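Local coordinates for peptidoglycan recognition protein SA CG11709-PA (Drosophila melanogaster, PDB 1S2J), which recognises peptidoglycan of Gram-positive bacteria in innate immunity, activating the Toll pathway, and has muramoyltetrapeptide carboxypeptidase activity, at residues H68-E73 with I138-D143; K144-A149 with L187-E192. One frame throughout, in Å; residues are numbered along the deposited sequence.

Overall arrangement
Contacts 1 and 2 follow one another along the chain, with centres about 10 Å apart. Both are only partly buried. They share one connection, the run from strand 132-137 to helix 148-163. Contact 1 holds its first half, 138-143, against the loop 68-73 that follows the adjacent parallel strand; the chemistry is mainly polar, one straight bond from glycine amide to threonine hydroxyl and two weak backbone bonds. Contact 2 holds its second half, 144-149, against the short helix 187-193; there the pairing is apolar, through leucine, proline and threonine. The inner side of each contact is buried, at His68 and Gly139 and at Pro146 and Leu189. A salt bridge from Glu73 OE1 to Lys144 NZ joins the two.

Contact 1. Residues H68-E73 with I138-D143; sequences HTVTGE and IGNFVD
Thr69 and Gly139 form the polar centre of this contact. Gly139 N donates a nearly straight hydrogen bond to Thr69 OG1, 2.9 Å long with an angle of 172° at the hydrogen. A chi1 of 56° sets OG1 between the backbone N and the carbonyl carbon, where it meets this amide. Gly139 O receives two weak, bent bonds, from Thr69 N at 3.2 Å and Val70 N at 3.1 Å. With an alanine for Thr69, the buried Gly139 N would probably lose its acceptor. Packing is tight around Gly139. Its CA makes a CH···O contact with Thr71 O at 3.3 Å, and a CB there would clash with the Phe141 ring. The buried imidazole of His68 is edge-on to the backbone, with CD2 3.4 Å from Phe141 N. Val70 CG2 lies over one ring face.

The outer side is looser. Val70 CG1 passes Asn140 ND2 at 3.7 Å. The exposed Glu73 crosses Phe141, its carboxylate turned 43° from the ring and OE1 3.3 Å from Phe141 CE2; OE1 is salt-bridged to Lys144.

His68 ND1 is hydrogen-bonded to Ser184 OG, and the His68 side chain lies about 5 Å from that of Thr182, inferred to interact with peptidoglycan. The two loops follow the adjacent parallel strands 61-68 and 132-137. Thr69 touches Met87 and Thr71 touches Ile83 of helix 76-94, and Ile138 packs on Leu105 of strand 104-106.

Contact 2. Residues K144-A149 with L187-E192; sequences KLPSDA and LTLYNE
Pro146 and Leu189 meet at about a right angle and form the buried half of this contact. It lies in the mixed alpha/beta fold of the amidase 2 family, where the loop entering helix 148-163 packs against the first turns of helix 187-193. The proline presents the CG-CD side of its ring to the branch of the leucine. Pro146 CD is 3.7 Å from Leu189 CG, and Pro146 CG is 4.0 Å from Leu189 CD1. Both side chains also touch Phe137 of strand 132-137 and Phe141, which places the pair against that strand and the loop after it.

Leu145 and Thr188 form the outer half, and their side chains cross obliquely. The exposed Leu145 lays CD1 over the helix surface, reaching Thr188 CG2 at 3.7 Å and Thr188 O at 3.5 Å. That carbonyl is already used inside the helix, as the acceptor for Glu192 N.

Thr188 divides its two branches. CG2 is anti to the backbone N and turns to Leu145 and the Lys144 carbonyl carbon. OG1 lies beside the backbone N (chi1 -57°), toward Val142 O, at a separation too short to be trusted in detail. Backbone bonds from Thr188 N to Val142 O and from Leu189 N to Phe141 O tie the start of the helix to the preceding part of the loop. The backbone of Lys144 lies against Thr188, while its NZ, besides pairing with Glu73, bonds Asn140 O. Further on, Ser147 is the N-cap of helix 148-163, with OG held to Ala150 N. Glu192 sends its carboxylate to Trp196 NE1, while its CB meets Leu145 CD1 at 3.8 Å.

Contact 1. Residues H68-E73 with I138-D143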
ATOM      1  N   HIS A  68       4.473  -5.334  -2.990  1.00 18.85           N
ATOM      2  CA  HIS A  68       3.896  -5.649  -4.282  1.00 19.40           C
ATOM      3  C   HIS A  68       2.806  -6.707  -4.063  1.00 19.41           C
ATOM      4  O   HIS A  68       2.766  -7.359  -3.022  1.00 19.75           O
ATOM      5  CB  HIS A  68       4.972  -6.088  -5.298  1.00 19.20           C
ATOM      6  CG  HIS A  68       5.633  -7.398  -4.972  1.00 21.64           C
ATOM      7  ND1 HIS A  68       5.593  -7.954  -3.708  1.00 21.12           N
ATOM      8  CD2 HIS A  68       6.367  -8.252  -5.737  1.00 21.66           C
ATOM      9  CE1 HIS A  68       6.252  -9.102  -3.716  1.00 22.61           C
ATOM     10  NE2 HIS A  68       6.741  -9.300  -4.932  1.00 22.34           N
ATOM     11  N   THR A  69       1.914  -6.887  -5.030  1.00 19.26           N
ATOM     12  CA  THR A  69       0.824  -7.840  -4.844  1.00 18.70           C
ATOM     13  C   THR A  69       1.139  -9.286  -5.289  1.00 19.91           C
ATOM     14  O   THR A  69       0.398 -10.206  -4.936  1.00 20.20           O
ATOM     15  CB  THR A  69      -0.429  -7.340  -5.530  1.00 18.26           C
ATOM     16  OG1 THR A  69      -0.141  -7.108  -6.913  1.00 17.12           O
ATOM     17  CG2 THR A  69      -0.843  -5.941  -4.972  1.00 17.95           C
ATOM     18  N   VAL A  70       2.250  -9.502  -6.010  1.00 20.69           N
ATOM     19  CA  VAL A  70       2.571 -10.829  -6.593  1.00 20.63           C
ATOM     20  C   VAL A  70       1.414 -11.266  -7.522  1.00 21.41           C
ATOM     21  O   VAL A  70       1.066 -12.450  -7.641  1.00 21.98           O
ATOM     22  CB  VAL A  70       2.869 -11.932  -5.524  1.00 21.13           C
ATOM     23  CG1 VAL A  70       3.723 -13.070  -6.131  1.00 19.80           C
ATOM     24  CG2 VAL A  70       3.547 -11.353  -4.253  1.00 19.70           C
ATOM     25  N   THR A  71       0.829 -10.270  -8.169  1.00 21.38           N
ATOM     26  CA  THR A  71      -0.325 -10.406  -9.030  1.00 21.69           C
ATOM     27  C   THR A  71       0.140  -9.926 -10.421  1.00 22.22           C
ATOM     28  O   THR A  71       1.296  -9.523 -10.566  1.00 21.84           O
ATOM     29  CB  THR A  71      -1.434  -9.534  -8.388  1.00 21.88           C
ATOM     30  OG1 THR A  71      -2.652 -10.273  -8.272  1.00 24.33           O
ATOM     31  CG2 THR A  71      -1.779  -8.304  -9.175  1.00 19.41           C
ATOM     32  N   GLY A  72      -0.707 -10.030 -11.443  1.00 23.30           N
ATOM     33  CA  GLY A  72      -0.448  -9.354 -12.711  1.00 24.66           C
ATOM     34  C   GLY A  72      -0.522  -7.835 -12.523  1.00 26.30           C
ATOM     35  O   GLY A  72      -0.904  -7.351 -11.447  1.00 25.74           O
ATOM     36  N   GLU A  73      -0.134  -7.078 -13.544  1.00 27.44           N
ATOM     37  CA  GLU A  73      -0.331  -5.622 -13.531  1.00 29.40           C
ATOM     38  C   GLU A  73      -1.702  -5.231 -14.081  1.00 29.81           C
ATOM     39  O   GLU A  73      -2.430  -6.063 -14.616  1.00 29.77           O
ATOM     40  CB  GLU A  73       0.753  -4.887 -14.330  1.00 29.37           C
ATOM     41  CG  GLU A  73       2.153  -5.451 -14.193  1.00 33.18           C
ATOM     42  CD  GLU A  73       3.210  -4.526 -14.769  1.00 38.53           C
ATOM     43  OE1 GLU A  73       4.271  -4.404 -14.134  1.00 41.76           O
ATOM     44  OE2 GLU A  73       2.992  -3.912 -15.851  1.00 40.76           O
ATOM     45  N   ILE A 138       0.661  -2.712  -7.574  1.00 19.67           N
ATOM     46  CA  ILE A 138      -0.043  -3.835  -8.198  1.00 19.89           C
ATOM     47  C   ILE A 138       0.820  -4.438  -9.292  1.00 20.29           C
ATOM     48  O   ILE A 138       1.133  -3.767 -10.293  1.00 20.93           O
ATOM     49  CB  ILE A 138      -1.424  -3.417  -8.776  1.00 19.53           C
ATOM     50  CG1 ILE A 138      -2.276  -2.744  -7.688  1.00 20.90           C
ATOM     51  CG2 ILE A 138      -2.101  -4.665  -9.428  1.00 17.58           C
ATOM     52  CD1 ILE A 138      -3.628  -2.127  -8.164  1.00 19.78           C
ATOM     53  N   GLY A 139       1.190  -5.697  -9.109  1.00 20.16           N
ATOM     54  CA  GLY A 139       2.122  -6.362 -10.012  1.00 20.74           C
ATOM     55  C   GLY A 139       3.178  -7.135  -9.236  1.00 21.39           C
ATOM     56  O   GLY A 139       3.053  -7.355  -8.026  1.00 21.76           O
ATOM     57  N   ASN A 140       4.224  -7.546  -9.939  1.00 22.97           N
ATOM     58  CA  ASN A 140       5.322  -8.319  -9.375  1.00 24.12           C
ATOM     59  C   ASN A 140       6.656  -7.661  -9.727  1.00 24.85           C
ATOM     60  O   ASN A 140       7.060  -7.657 -10.893  1.00 25.60           O
ATOM     61  CB  ASN A 140       5.240  -9.751  -9.899  1.00 24.40           C
ATOM     62  CG  ASN A 140       6.229 -10.666  -9.245  1.00 26.81           C
ATOM     63  OD1 ASN A 140       7.398 -10.320  -9.060  1.00 30.72           O
ATOM     64  ND2 ASN A 140       5.777 -11.855  -8.897  1.00 30.43           N
ATOM     65  N   PHE A 141       7.351  -7.101  -8.730  1.00 25.17           N
ATOM     66  CA  PHE A 141       8.518  -6.258  -9.045  1.00 25.21           C
ATOM     67  C   PHE A 141       9.868  -6.764  -8.500  1.00 25.44           C
ATOM     68  O   PHE A 141      10.745  -5.984  -8.108  1.00 24.80           O
ATOM     69  CB  PHE A 141       8.220  -4.786  -8.722  1.00 23.90           C
ATOM     70  CG  PHE A 141       6.933  -4.309  -9.330  1.00 24.15           C
ATOM     71  CD1 PHE A 141       5.777  -4.180  -8.549  1.00 22.14           C
ATOM     72  CD2 PHE A 141       6.850  -4.056 -10.694  1.00 21.46           C
ATOM     73  CE1 PHE A 141       4.571  -3.780  -9.118  1.00 23.61           C
ATOM     74  CE2 PHE A 141       5.656  -3.667 -11.275  1.00 21.39           C
ATOM     75  CZ  PHE A 141       4.510  -3.513 -10.491  1.00 23.06           C
ATOM     76  N   VAL A 142      10.010  -8.089  -8.513  1.00 25.82           N
ATOM     77  CA  VAL A 142      11.287  -8.752  -8.262  1.00 26.62           C
ATOM     78  C   VAL A 142      12.285  -8.322  -9.340  1.00 27.60           C
ATOM     79  O   VAL A 142      13.384  -7.897  -9.015  1.00 27.70           O
ATOM     80  CB  VAL A 142      11.148 -10.310  -8.264  1.00 26.58           C
ATOM     81  CG1 VAL A 142      12.528 -11.016  -8.264  1.00 26.31           C
ATOM     82  CG2 VAL A 142      10.281 -10.796  -7.098  1.00 26.89           C
ATOM     83  N   ASP A 143      11.887  -8.415 -10.613  1.00 28.68           N
ATOM     84  CA  ASP A 143      12.802  -8.204 -11.750  1.00 30.43           C
ATOM     85  C   ASP A 143      12.568  -6.927 -12.537  1.00 30.44           C
ATOM     86  O   ASP A 143      13.317  -6.632 -13.467  1.00 31.35           O
ATOM     87  CB  ASP A 143      12.772  -9.410 -12.710  1.00 30.86           C
ATOM     88  CG  ASP A 143      13.418 -10.661 -12.099  1.00 33.60           C
ATOM     89  OD1 ASP A 143      12.804 -11.764 -12.172  1.00 34.91           O
ATOM     90  OD2 ASP A 143      14.529 -10.623 -11.508  1.00 33.72           O
TER

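Contact 2. Residues K144-A149 with L187-E192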
ATOM      1  N   LYS A 144      11.542  -6.167 -12.174  1.00 30.31           N
ATOM      2  CA  LYS A 144      11.212  -4.937 -12.884  1.00 29.78           C
ATOM      3  C   LYS A 144      10.650  -3.894 -11.925  1.00 29.04           C
ATOM      4  O   LYS A 144      10.301  -4.200 -10.789  1.00 28.82           O
ATOM      5  CB  LYS A 144      10.225  -5.198 -14.055  1.00 30.63           C
ATOM      6  CG  LYS A 144       9.015  -6.103 -13.728  1.00 32.70           C
ATOM      7  CD  LYS A 144       7.892  -6.018 -14.772  1.00 35.24           C
ATOM      8  CE  LYS A 144       6.836  -7.150 -14.576  1.00 39.11           C
ATOM      9  NZ  LYS A 144       5.713  -6.873 -13.572  1.00 41.37           N
ATOM     10  N   LEU A 145      10.567  -2.662 -12.398  1.00 27.89           N
ATOM     11  CA  LEU A 145       9.980  -1.572 -11.647  1.00 27.62           C
ATOM     12  C   LEU A 145       8.516  -1.410 -12.028  1.00 26.82           C
ATOM     13  O   LEU A 145       8.116  -1.862 -13.091  1.00 26.42           O
ATOM     14  CB  LEU A 145      10.722  -0.271 -11.948  1.00 27.39           C
ATOM     15  CG  LEU A 145      11.617   0.370 -10.881  1.00 28.85           C
ATOM     16  CD1 LEU A 145      11.946  -0.540  -9.694  1.00 25.70           C
ATOM     17  CD2 LEU A 145      12.881   0.965 -11.515  1.00 28.85           C
ATOM     18  N   PRO A 146       7.723  -0.780 -11.154  1.00 26.42           N
ATOM     19  CA  PRO A 146       6.394  -0.288 -11.537  1.00 26.40           C
ATOM     20  C   PRO A 146       6.557   0.848 -12.550  1.00 26.19           C
ATOM     21  O   PRO A 146       7.677   1.344 -12.707  1.00 25.51           O
ATOM     22  CB  PRO A 146       5.818   0.263 -10.213  1.00 26.65           C
ATOM     23  CG  PRO A 146       6.678  -0.316  -9.126  1.00 26.46           C
ATOM     24  CD  PRO A 146       8.036  -0.490  -9.742  1.00 26.22           C
ATOM     25  N   SER A 147       5.485   1.243 -13.240  1.00 26.03           N
ATOM     26  CA  SER A 147       5.590   2.323 -14.239  1.00 25.49           C
ATOM     27  C   SER A 147       6.005   3.650 -13.588  1.00 25.92           C
ATOM     28  O   SER A 147       5.775   3.846 -12.393  1.00 26.68           O
ATOM     29  CB  SER A 147       4.262   2.505 -14.945  1.00 25.04           C
ATOM     30  OG  SER A 147       3.338   3.093 -14.049  1.00 23.94           O
ATOM     31  N   ASP A 148       6.607   4.564 -14.355  1.00 26.05           N
ATOM     32  CA  ASP A 148       6.956   5.884 -13.812  1.00 26.49           C
ATOM     33  C   ASP A 148       5.772   6.579 -13.138  1.00 25.59           C
ATOM     34  O   ASP A 148       5.949   7.180 -12.085  1.00 25.36           O
ATOM     35  CB  ASP A 148       7.576   6.795 -14.877  1.00 27.15           C
ATOM     36  CG  ASP A 148       9.015   6.426 -15.180  1.00 30.38           C
ATOM     37  OD1 ASP A 148       9.531   5.475 -14.544  1.00 32.99           O
ATOM     38  OD2 ASP A 148       9.714   7.017 -16.031  1.00 33.72           O
ATOM     39  N   ALA A 149       4.582   6.482 -13.741  1.00 24.48           N
ATOM     40  CA  ALA A 149       3.364   7.059 -13.158  1.00 24.03           C
ATOM     41  C   ALA A 149       3.044   6.488 -11.767  1.00 23.48           C
ATOM     42  O   ALA A 149       2.710   7.249 -10.845  1.00 23.80           O
ATOM     43  CB  ALA A 149       2.167   6.908 -14.110  1.00 23.53           C
ATOM     44  N   LEU A 187      12.950  -7.395  -5.131  1.00 24.41           N
ATOM     45  CA  LEU A 187      14.325  -6.846  -5.062  1.00 25.34           C
ATOM     46  C   LEU A 187      14.521  -5.553  -5.850  1.00 25.09           C
ATOM     47  O   LEU A 187      15.104  -4.595  -5.340  1.00 25.05           O
ATOM     48  CB  LEU A 187      15.331  -7.887  -5.563  1.00 26.27           C
ATOM     49  CG  LEU A 187      16.826  -7.950  -5.172  1.00 28.37           C
ATOM     50  CD1 LEU A 187      17.652  -7.957  -6.431  1.00 31.11           C
ATOM     51  CD2 LEU A 187      17.313  -6.889  -4.195  1.00 30.11           C
ATOM     52  N   THR A 188      14.049  -5.548  -7.094  1.00 24.49           N
ATOM     53  CA  THR A 188      14.164  -4.399  -7.954  1.00 24.35           C
ATOM     54  C   THR A 188      13.448  -3.202  -7.352  1.00 24.52           C
ATOM     55  O   THR A 188      14.013  -2.095  -7.284  1.00 23.36           O
ATOM     56  CB  THR A 188      13.626  -4.721  -9.354  1.00 24.81           C
ATOM     57  OG1 THR A 188      14.333  -5.856  -9.884  1.00 24.91           O
ATOM     58  CG2 THR A 188      13.966  -3.596 -10.338  1.00 22.95           C
ATOM     59  N   LEU A 189      12.221  -3.427  -6.875  1.00 24.49           N
ATOM     60  CA  LEU A 189      11.443  -2.328  -6.312  1.00 24.26           C
ATOM     61  C   LEU A 189      12.081  -1.887  -5.022  1.00 23.66           C
ATOM     62  O   LEU A 189      12.131  -0.707  -4.721  1.00 23.94           O
ATOM     63  CB  LEU A 189       9.978  -2.707  -6.098  1.00 23.73           C
ATOM     64  CG  LEU A 189       8.944  -1.588  -6.318  1.00 25.07           C
ATOM     65  CD1 LEU A 189       7.626  -1.854  -5.577  1.00 24.12           C
ATOM     66  CD2 LEU A 189       9.453  -0.158  -6.054  1.00 20.86           C
ATOM     67  N   TYR A 190      12.583  -2.855  -4.274  1.00 24.17           N
ATOM     68  CA  TYR A 190      13.264  -2.596  -3.012  1.00 24.54           C
ATOM     69  C   TYR A 190      14.501  -1.731  -3.232  1.00 24.64           C
ATOM     70  O   TYR A 190      14.775  -0.827  -2.414  1.00 23.79           O
ATOM     71  CB  TYR A 190      13.635  -3.911  -2.309  1.00 24.74           C
ATOM     72  CG  TYR A 190      14.344  -3.727  -0.974  1.00 26.18           C
ATOM     73  CD1 TYR A 190      15.335  -4.622  -0.552  1.00 27.15           C
ATOM     74  CD2 TYR A 190      14.036  -2.648  -0.143  1.00 26.07           C
ATOM     75  CE1 TYR A 190      15.981  -4.436   0.673  1.00 27.62           C
ATOM     76  CE2 TYR A 190      14.674  -2.451   1.050  1.00 25.28           C
ATOM     77  CZ  TYR A 190      15.636  -3.341   1.467  1.00 27.31           C
ATOM     78  OH  TYR A 190      16.259  -3.110   2.677  1.00 26.09           O
ATOM     79  N   ASN A 191      15.224  -1.996  -4.333  1.00 24.49           N
ATOM     80  CA  ASN A 191      16.445  -1.249  -4.666  1.00 25.28           C
ATOM     81  C   ASN A 191      16.084   0.174  -5.020  1.00 25.15           C
ATOM     82  O   ASN A 191      16.861   1.096  -4.784  1.00 25.49           O
ATOM     83  CB  ASN A 191      17.190  -1.851  -5.865  1.00 25.61           C
ATOM     84  CG  ASN A 191      17.955  -3.094  -5.516  1.00 26.56           C
ATOM     85  OD1 ASN A 191      18.233  -3.356  -4.359  1.00 29.70           O
ATOM     86  ND2 ASN A 191      18.281  -3.885  -6.526  1.00 29.81           N
ATOM     87  N   GLU A 192      14.914   0.336  -5.624  1.00 24.71           N
ATOM     88  CA  GLU A 192      14.404   1.661  -5.915  1.00 25.01           C
ATOM     89  C   GLU A 192      14.123   2.457  -4.640  1.00 24.49           C
ATOM     90  O   GLU A 192      14.645   3.542  -4.477  1.00 24.03           O
ATOM     91  CB  GLU A 192      13.156   1.604  -6.826  1.00 24.96           C
ATOM     92  CG  GLU A 192      12.484   2.956  -7.093  1.00 26.17           C
ATOM     93  CD  GLU A 192      13.403   4.033  -7.681  1.00 27.66           C
ATOM     94  OE1 GLU A 192      14.387   3.698  -8.370  1.00 28.12           O
ATOM     95  OE2 GLU A 192      13.143   5.240  -7.462  1.00 29.56           O
TER